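Local coordinates for uncharacterized protein (Wolinella succinogenes, PDB 3JYG) that is of unknown function but belongs to the 6-pyruvoyl tetrahydropterin synthase family and carries a zinc ion held by three histidines, at residues T92-F97 with A111-E116; G58-F63 with L159-S164. One frame throughout, in Å; residues are numbered along the deposited sequence.

Interaction 1: T92-F97 with A111-E116; sequences TLLPHF and ARVDFE
A small hydrophobic cluster joins the turn that follows helix 90-93 to the end of strand 110-113, and at its centre the side chain of Val113 lies over the Phe97 ring. Val113 CB makes a CH-pi contact with one ring face, 3.6 Å from the centroid and 20° off the ring normal, shifted toward the rim where CZ is the nearest ring atom. The two side chains run at about a right angle. CG1 of Val113, held beside its own backbone N and anti to the carbonyl carbon (chi1 -61°), extends across the ring toward CD1 and on to Leu94, whose CD2 it meets at 3.8 Å. Leu94 and Phe97 thus approach the same methyl group from their shared turn, which the backbone hydrogen bond from Phe97 N to Leu94 O (2.9 Å) closes. The carbonyl oxygen of Asp114 lies in the ring plane at the edge, with Asp114 O 3.4 Å from both Phe97 CZ and Phe97 CE2. Beyond the strand, Asp114 OD1 accepts from Glu116 N at 3.0 Å in an Asx turn, the donor standing above the carboxylate plane. Tyr129 of helix 123-131 meets the Phe97 ring edge-to-face and also touches Leu94 and Val113, while Leu103 of strand 103-105 packs on Val113. Across the segments the contact is apolar packing plus one carbonyl oxygen at a ring edge, where the slightly positive ring hydrogens would suit the oxygen; Leu94, Phe97 and Val113 are all buried.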
ATOM      1  N   THR A  92       3.889  15.329 -36.349  1.00 20.57           N
ATOM      2  CA  THR A  92       3.079  14.337 -37.052  1.00 20.87           C
ATOM      3  C   THR A  92       1.658  14.191 -36.486  1.00 21.08           C
ATOM      4  O   THR A  92       0.708  14.099 -37.236  1.00 22.25           O
ATOM      5  CB  THR A  92       3.783  12.989 -37.021  1.00 20.92           C
ATOM      6  OG1 THR A  92       5.011  13.146 -37.726  1.00 22.46           O
ATOM      7  CG2 THR A  92       2.949  11.880 -37.715  1.00 20.53           C
ATOM      8  N   LEU A  93       1.537  14.206 -35.156  1.00 20.44           N
ATOM      9  CA  LEU A  93       0.263  14.045 -34.468  1.00 19.56           C
ATOM     10  C   LEU A  93      -0.464  15.331 -34.271  1.00 18.69           C
ATOM     11  O   LEU A  93      -1.674  15.308 -34.204  1.00 18.79           O
ATOM     12  CB  LEU A  93       0.445  13.347 -33.111  1.00 19.84           C
ATOM     13  CG  LEU A  93       0.976  11.911 -33.122  1.00 20.84           C
ATOM     14  CD1 LEU A  93       1.407  11.507 -31.689  1.00 21.00           C
ATOM     15  CD2 LEU A  93      -0.039  10.967 -33.660  1.00 19.28           C
ATOM     16  N   LEU A  94       0.263  16.447 -34.183  1.00 18.94           N
ATOM     17  CA  LEU A  94      -0.346  17.798 -34.171  1.00 20.33           C
ATOM     18  C   LEU A  94       0.140  18.708 -35.328  1.00 21.74           C
ATOM     19  O   LEU A  94       0.749  19.754 -35.077  1.00 21.72           O
ATOM     20  CB  LEU A  94      -0.110  18.500 -32.810  1.00 20.81           C
ATOM     21  CG  LEU A  94      -0.745  17.885 -31.553  1.00 19.41           C
ATOM     22  CD1 LEU A  94       0.251  16.834 -30.989  1.00 19.26           C
ATOM     23  CD2 LEU A  94      -1.098  18.969 -30.496  1.00 16.86           C
ATOM     24  N   PRO A  95      -0.137  18.308 -36.598  1.00 24.08           N
ATOM     25  CA  PRO A  95       0.400  19.010 -37.767  1.00 24.74           C
ATOM     26  C   PRO A  95       0.014  20.490 -37.873  1.00 25.70           C
ATOM     27  O   PRO A  95       0.823  21.286 -38.369  1.00 26.73           O
ATOM     28  CB  PRO A  95      -0.151  18.182 -38.953  1.00 26.20           C
ATOM     29  CG  PRO A  95      -1.419  17.560 -38.446  1.00 24.17           C
ATOM     30  CD  PRO A  95      -0.984  17.157 -37.018  1.00 23.44           C
ATOM     31  N   HIS A  96      -1.164  20.875 -37.361  1.00 25.24           N
ATOM     32  CA  HIS A  96      -1.603  22.265 -37.377  1.00 24.89           C
ATOM     33  C   HIS A  96      -0.832  23.144 -36.422  1.00 24.25           C
ATOM     34  O   HIS A  96      -1.022  24.352 -36.429  1.00 23.97           O
ATOM     35  CB  HIS A  96      -3.107  22.371 -37.050  1.00 25.01           C
ATOM     36  CG  HIS A  96      -3.989  21.731 -38.074  1.00 26.72           C
ATOM     37  ND1 HIS A  96      -4.171  20.364 -38.147  1.00 28.69           N
ATOM     38  CD2 HIS A  96      -4.717  22.263 -39.085  1.00 29.32           C
ATOM     39  CE1 HIS A  96      -4.991  20.083 -39.146  1.00 29.12           C
ATOM     40  NE2 HIS A  96      -5.343  21.220 -39.725  1.00 29.47           N
ATOM     41  N   PHE A  97      -0.013  22.527 -35.561  1.00 23.56           N
ATOM     42  CA  PHE A  97       0.739  23.225 -34.522  1.00 23.17           C
ATOM     43  C   PHE A  97       2.198  22.747 -34.569  1.00 23.01           C
ATOM     44  O   PHE A  97       2.870  22.653 -33.537  1.00 22.37           O
ATOM     45  CB  PHE A  97       0.120  22.943 -33.127  1.00 23.27           C
ATOM     46  CG  PHE A  97      -1.288  23.477 -32.967  1.00 23.31           C
ATOM     47  CD1 PHE A  97      -2.394  22.675 -33.264  1.00 21.64           C
ATOM     48  CD2 PHE A  97      -1.495  24.794 -32.563  1.00 23.52           C
ATOM     49  CE1 PHE A  97      -3.690  23.172 -33.161  1.00 21.99           C
ATOM     50  CE2 PHE A  97      -2.770  25.299 -32.435  1.00 20.87           C
ATOM     51  CZ  PHE A  97      -3.883  24.489 -32.731  1.00 23.81           C
ATOM     52  N   ALA A 111       0.120  22.607 -21.413  1.00 15.32           N
ATOM     53  CA  ALA A 111      -0.518  23.406 -22.442  1.00 15.94           C
ATOM     54  C   ALA A 111      -1.686  22.713 -23.143  1.00 16.86           C
ATOM     55  O   ALA A 111      -1.739  21.477 -23.261  1.00 16.45           O
ATOM     56  CB  ALA A 111       0.517  23.891 -23.479  1.00 14.83           C
ATOM     57  N   ARG A 112      -2.605  23.549 -23.620  1.00 18.45           N
ATOM     58  CA  ARG A 112      -3.573  23.157 -24.642  1.00 19.42           C
ATOM     59  C   ARG A 112      -3.278  23.918 -25.928  1.00 19.34           C
ATOM     60  O   ARG A 112      -2.621  24.980 -25.904  1.00 20.05           O
ATOM     61  CB  ARG A 112      -4.993  23.441 -24.181  1.00 20.35           C
ATOM     62  CG  ARG A 112      -5.335  22.705 -22.892  1.00 22.67           C
ATOM     63  CD  ARG A 112      -6.788  22.813 -22.584  1.00 29.20           C
ATOM     64  NE  ARG A 112      -7.454  21.680 -23.198  1.00 37.52           N
ATOM     65  CZ  ARG A 112      -8.527  21.736 -23.982  1.00 36.62           C
ATOM     66  NH1 ARG A 112      -9.133  22.899 -24.255  1.00 35.19           N
ATOM     67  NH2 ARG A 112      -9.004  20.602 -24.455  1.00 35.38           N
ATOM     68  N   VAL A 113      -3.726  23.399 -27.064  1.00 18.74           N
ATOM     69  CA  VAL A 113      -3.555  24.174 -28.292  1.00 19.58           C
ATOM     70  C   VAL A 113      -4.403  25.463 -28.209  1.00 20.16           C
ATOM     71  O   VAL A 113      -5.368  25.532 -27.441  1.00 19.89           O
ATOM     72  CB  VAL A 113      -3.855  23.336 -29.551  1.00 19.37           C
ATOM     73  CG1 VAL A 113      -2.890  22.149 -29.620  1.00 17.64           C
ATOM     74  CG2 VAL A 113      -5.332  22.882 -29.554  1.00 18.41           C
ATOM     75  N   ASP A 114      -3.975  26.499 -28.927  1.00 21.32           N
ATOM     76  CA  ASP A 114      -4.778  27.684 -29.144  1.00 23.60           C
ATOM     77  C   ASP A 114      -5.806  27.303 -30.202  1.00 23.84           C
ATOM     78  O   ASP A 114      -5.442  27.123 -31.361  1.00 22.61           O
ATOM     79  CB  ASP A 114      -3.915  28.845 -29.699  1.00 24.35           C
ATOM     80  CG  ASP A 114      -4.711  30.155 -29.835  1.00 27.49           C
ATOM     81  OD1 ASP A 114      -5.972  30.126 -29.833  1.00 24.83           O
ATOM     82  OD2 ASP A 114      -4.056  31.215 -29.940  1.00 30.69           O
ATOM     83  N   PHE A 115      -7.070  27.186 -29.811  1.00 25.09           N
ATOM     84  CA  PHE A 115      -8.113  26.782 -30.761  1.00 26.78           C
ATOM     85  C   PHE A 115      -8.475  27.805 -31.834  1.00 28.38           C
ATOM     86  O   PHE A 115      -9.010  27.446 -32.889  1.00 28.50           O
ATOM     87  CB  PHE A 115      -9.339  26.283 -30.020  1.00 27.48           C
ATOM     88  CG  PHE A 115      -9.142  24.924 -29.401  1.00 29.28           C
ATOM     89  CD1 PHE A 115      -9.444  23.775 -30.119  1.00 31.85           C
ATOM     90  CD2 PHE A 115      -8.637  24.796 -28.110  1.00 30.32           C
ATOM     91  CE1 PHE A 115      -9.260  22.498 -29.551  1.00 30.47           C
ATOM     92  CE2 PHE A 115      -8.448  23.514 -27.541  1.00 32.52           C
ATOM     93  CZ  PHE A 115      -8.765  22.374 -28.274  1.00 28.11           C
ATOM     94  N   GLU A 116      -8.152  29.070 -31.589  1.00 29.79           N
ATOM     95  CA  GLU A 116      -8.242  30.103 -32.645  1.00 31.68           C
ATOM     96  C   GLU A 116      -7.569  29.684 -33.935  1.00 31.64           C
ATOM     97  O   GLU A 116      -8.090  29.953 -35.011  1.00 32.50           O
ATOM     98  CB  GLU A 116      -7.664  31.449 -32.182  1.00 32.23           C
ATOM     99  CG  GLU A 116      -8.489  32.115 -31.064  1.00 36.36           C
ATOM    100  CD  GLU A 116      -9.872  32.578 -31.541  1.00 43.89           C
ATOM    101  OE1 GLU A 116      -9.992  33.073 -32.704  1.00 46.67           O
ATOM    102  OE2 GLU A 116     -10.842  32.434 -30.751  1.00 46.52           O
TER

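Interaction 2: G58-F63 with L159-S164; sequences GMVTDF and LGVKVS
Val161 CG1 touches both Val60 and Thr61 of the loop between strand 40-52 and helix 67-77. Its closest neighbour there is the Val60 carbonyl, with Val161 CG1 3.4 Å from Val60 O. Val161 CG1 also lies 3.8 Å from Val60 CG1, the two valine side chains crossing at about a right angle, and 3.9 Å from Thr61 CB. A water links the polar groups alongside: it donates to Leu159 O at 2.7 Å and is hydrogen-bonded to Thr61 OG1, also at 2.7 Å. Thr61 carries OG1 anti to its own N (chi1 -165°), which sets the hydroxyl on the side of Leu159, whose CD1 is 4.2 Å from Thr61 OG1. The strongest polar partner of this hydroxyl is His65 ND1, so imidazole and water together probably restrain its rotation. Farther out, Val60 N donates a hydrogen bond to OE2 of Glu142 of the second subunit, and Phe28 of that subunit packs on Leu159. The contact thus ties the loop to the entry of strand 162-169, which pairs antiparallel with strand 40-52; Leu50 of the latter lies against Thr61, Tyr5 and Ile7 of strand 3-17 pack on Val60, and Val163 meets Leu149 and Leu152 of helix 141-155.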
ATOM      1  N   GLY A  58      -8.395  17.151  15.436  1.00 19.40           N
ATOM      2  CA  GLY A  58      -8.302  15.724  15.117  1.00 17.73           C
ATOM      3  C   GLY A  58      -7.859  15.432  13.684  1.00 18.05           C
ATOM      4  O   GLY A  58      -7.973  14.294  13.226  1.00 17.20           O
HETATM    5  N   MSE A  59      -7.371  16.448  12.960  1.00 17.32           N
HETATM    6  CA  MSE A  59      -6.949  16.218  11.589  1.00 18.68           C
HETATM    7  C   MSE A  59      -5.568  16.711  11.221  1.00 17.89           C
HETATM    8  O   MSE A  59      -5.052  17.677  11.776  1.00 18.39           O
HETATM    9  CB  MSE A  59      -7.957  16.852  10.635  1.00 19.29           C
HETATM   10  CG  MSE A  59      -9.332  16.224  10.698  1.00 20.10           C
HETATM   11 SE   MSE A  59     -10.445  17.253   9.432  1.00 24.12          SE
HETATM   12  CE  MSE A  59     -12.136  16.526  10.067  1.00 23.60           C
ATOM     13  N   VAL A  60      -4.969  16.035  10.260  1.00 17.25           N
ATOM     14  CA  VAL A  60      -3.806  16.582   9.565  1.00 16.22           C
ATOM     15  C   VAL A  60      -4.345  17.794   8.810  1.00 17.63           C
ATOM     16  O   VAL A  60      -3.957  18.936   9.069  1.00 16.52           O
ATOM     17  CB  VAL A  60      -3.223  15.556   8.571  1.00 14.20           C
ATOM     18  CG1 VAL A  60      -2.258  16.265   7.613  1.00 14.10           C
ATOM     19  CG2 VAL A  60      -2.517  14.443   9.319  1.00 14.44           C
ATOM     20  N   THR A  61      -5.258  17.504   7.878  1.00 19.04           N
ATOM     21  CA  THR A  61      -6.097  18.507   7.220  1.00 21.42           C
ATOM     22  C   THR A  61      -7.317  17.766   6.643  1.00 21.33           C
ATOM     23  O   THR A  61      -7.254  16.531   6.415  1.00 21.92           O
ATOM     24  CB  THR A  61      -5.285  19.345   6.166  1.00 21.09           C
ATOM     25  OG1 THR A  61      -6.014  20.521   5.792  1.00 23.34           O
ATOM     26  CG2 THR A  61      -4.943  18.522   4.883  1.00 21.10           C
ATOM     27  N   ASP A  62      -8.430  18.457   6.423  1.00 21.60           N
ATOM     28  CA  ASP A  62      -9.620  17.756   5.919  1.00 23.62           C
ATOM     29  C   ASP A  62      -9.329  17.134   4.542  1.00 24.60           C
ATOM     30  O   ASP A  62      -8.818  17.845   3.659  1.00 24.49           O
ATOM     31  CB  ASP A  62     -10.844  18.689   5.816  1.00 23.12           C
ATOM     32  CG  ASP A  62     -12.158  17.903   5.727  1.00 24.55           C
ATOM     33  OD1 ASP A  62     -12.463  17.328   4.669  1.00 26.37           O
ATOM     34  OD2 ASP A  62     -12.885  17.825   6.736  1.00 24.49           O
ATOM     35  N   PHE A  63      -9.646  15.836   4.370  1.00 25.19           N
ATOM     36  CA  PHE A  63      -9.576  15.161   3.048  1.00 27.09           C
ATOM     37  C   PHE A  63     -10.150  16.028   1.923  1.00 26.78           C
ATOM     38  O   PHE A  63      -9.575  16.051   0.852  1.00 27.82           O
ATOM     39  CB  PHE A  63     -10.277  13.771   3.024  1.00 27.63           C
ATOM     40  CG  PHE A  63      -9.508  12.679   3.721  1.00 28.57           C
ATOM     41  CD1 PHE A  63      -8.297  12.218   3.203  1.00 26.86           C
ATOM     42  CD2 PHE A  63      -9.998  12.114   4.907  1.00 30.37           C
ATOM     43  CE1 PHE A  63      -7.577  11.228   3.852  1.00 26.80           C
ATOM     44  CE2 PHE A  63      -9.274  11.102   5.574  1.00 31.12           C
ATOM     45  CZ  PHE A  63      -8.061  10.657   5.035  1.00 29.46           C
ATOM     46  N   LEU A 159      -2.454  25.521   3.936  1.00 29.24           N
ATOM     47  CA  LEU A 159      -3.070  24.449   4.742  1.00 28.07           C
ATOM     48  C   LEU A 159      -2.269  24.080   5.977  1.00 27.85           C
ATOM     49  O   LEU A 159      -2.753  23.327   6.841  1.00 27.81           O
ATOM     50  CB  LEU A 159      -3.393  23.204   3.898  1.00 27.93           C
ATOM     51  CG  LEU A 159      -4.440  23.346   2.770  1.00 26.10           C
ATOM     52  CD1 LEU A 159      -4.690  21.985   2.125  1.00 22.72           C
ATOM     53  CD2 LEU A 159      -5.755  23.932   3.287  1.00 27.62           C
ATOM     54  N   GLY A 160      -1.057  24.616   6.071  1.00 28.02           N
ATOM     55  CA  GLY A 160      -0.192  24.351   7.231  1.00 27.59           C
ATOM     56  C   GLY A 160       0.353  22.933   7.264  1.00 27.68           C
ATOM     57  O   GLY A 160       0.840  22.465   8.310  1.00 27.93           O
ATOM     58  N   VAL A 161       0.261  22.218   6.135  1.00 25.89           N
ATOM     59  CA  VAL A 161       0.745  20.828   6.098  1.00 24.46           C
ATOM     60  C   VAL A 161       1.828  20.689   5.014  1.00 24.03           C
ATOM     61  O   VAL A 161       1.907  21.519   4.107  1.00 24.66           O
ATOM     62  CB  VAL A 161      -0.420  19.795   5.848  1.00 24.85           C
ATOM     63  CG1 VAL A 161      -1.524  19.945   6.884  1.00 23.93           C
ATOM     64  CG2 VAL A 161      -0.983  19.946   4.453  1.00 21.91           C
ATOM     65  N   LYS A 162       2.664  19.664   5.118  1.00 22.65           N
ATOM     66  CA  LYS A 162       3.670  19.329   4.090  1.00 21.26           C
ATOM     67  C   LYS A 162       3.122  18.276   3.091  1.00 20.46           C
ATOM     68  O   LYS A 162       2.336  17.437   3.474  1.00 20.38           O
ATOM     69  CB  LYS A 162       4.893  18.757   4.816  1.00 21.53           C
ATOM     70  CG  LYS A 162       5.977  18.125   3.916  1.00 24.58           C
ATOM     71  CD  LYS A 162       6.930  17.275   4.801  1.00 28.35           C
ATOM     72  CE  LYS A 162       7.892  16.402   3.973  1.00 33.55           C
ATOM     73  NZ  LYS A 162       8.703  17.138   2.954  1.00 35.39           N
ATOM     74  N   VAL A 163       3.527  18.312   1.820  1.00 18.97           N
ATOM     75  CA  VAL A 163       3.331  17.137   0.936  1.00 18.76           C
ATOM     76  C   VAL A 163       4.537  16.204   1.076  1.00 18.04           C
ATOM     77  O   VAL A 163       5.603  16.558   0.635  1.00 18.28           O
ATOM     78  CB  VAL A 163       3.268  17.531  -0.559  1.00 18.31           C
ATOM     79  CG1 VAL A 163       2.842  16.320  -1.415  1.00 18.39           C
ATOM     80  CG2 VAL A 163       2.310  18.666  -0.779  1.00 19.38           C
ATOM     81  N   SER A 164       4.372  15.010   1.639  1.00 17.02           N
ATOM     82  CA  SER A 164       5.525  14.168   1.912  1.00 17.96           C
ATOM     83  C   SER A 164       5.926  13.322   0.713  1.00 17.42           C
ATOM     84  O   SER A 164       7.143  13.075   0.468  1.00 18.60           O
ATOM     85  CB  SER A 164       5.304  13.309   3.148  1.00 16.60           C
ATOM     86  OG  SER A 164       4.224  12.478   2.902  1.00 20.99           O
TER
HETATM   87  O   HOH W   1      -5.345  22.622   7.277  1.00 23.35           O

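Interactions 1 and 2 lie on opposite sides of the centre of the chain, with their own centres 39 Å apart and their nearest atoms about 21 Å apart, so they do not touch. Both reach the same mixed sheet: interaction 1 through strand 110-113, next to strand 103-105, and interaction 2 through strand 162-169, next to strand 174-180, the two outermost strands within this chain. In sequence, 92-97 and 111-116 both fall between 58-63 and 159-164. They also differ in that, within the assembly, another subunit touches the segments of interaction 2 but not those of interaction 1. Neither contributes a zinc ligand; the metal is bound by His17, His40 and His42.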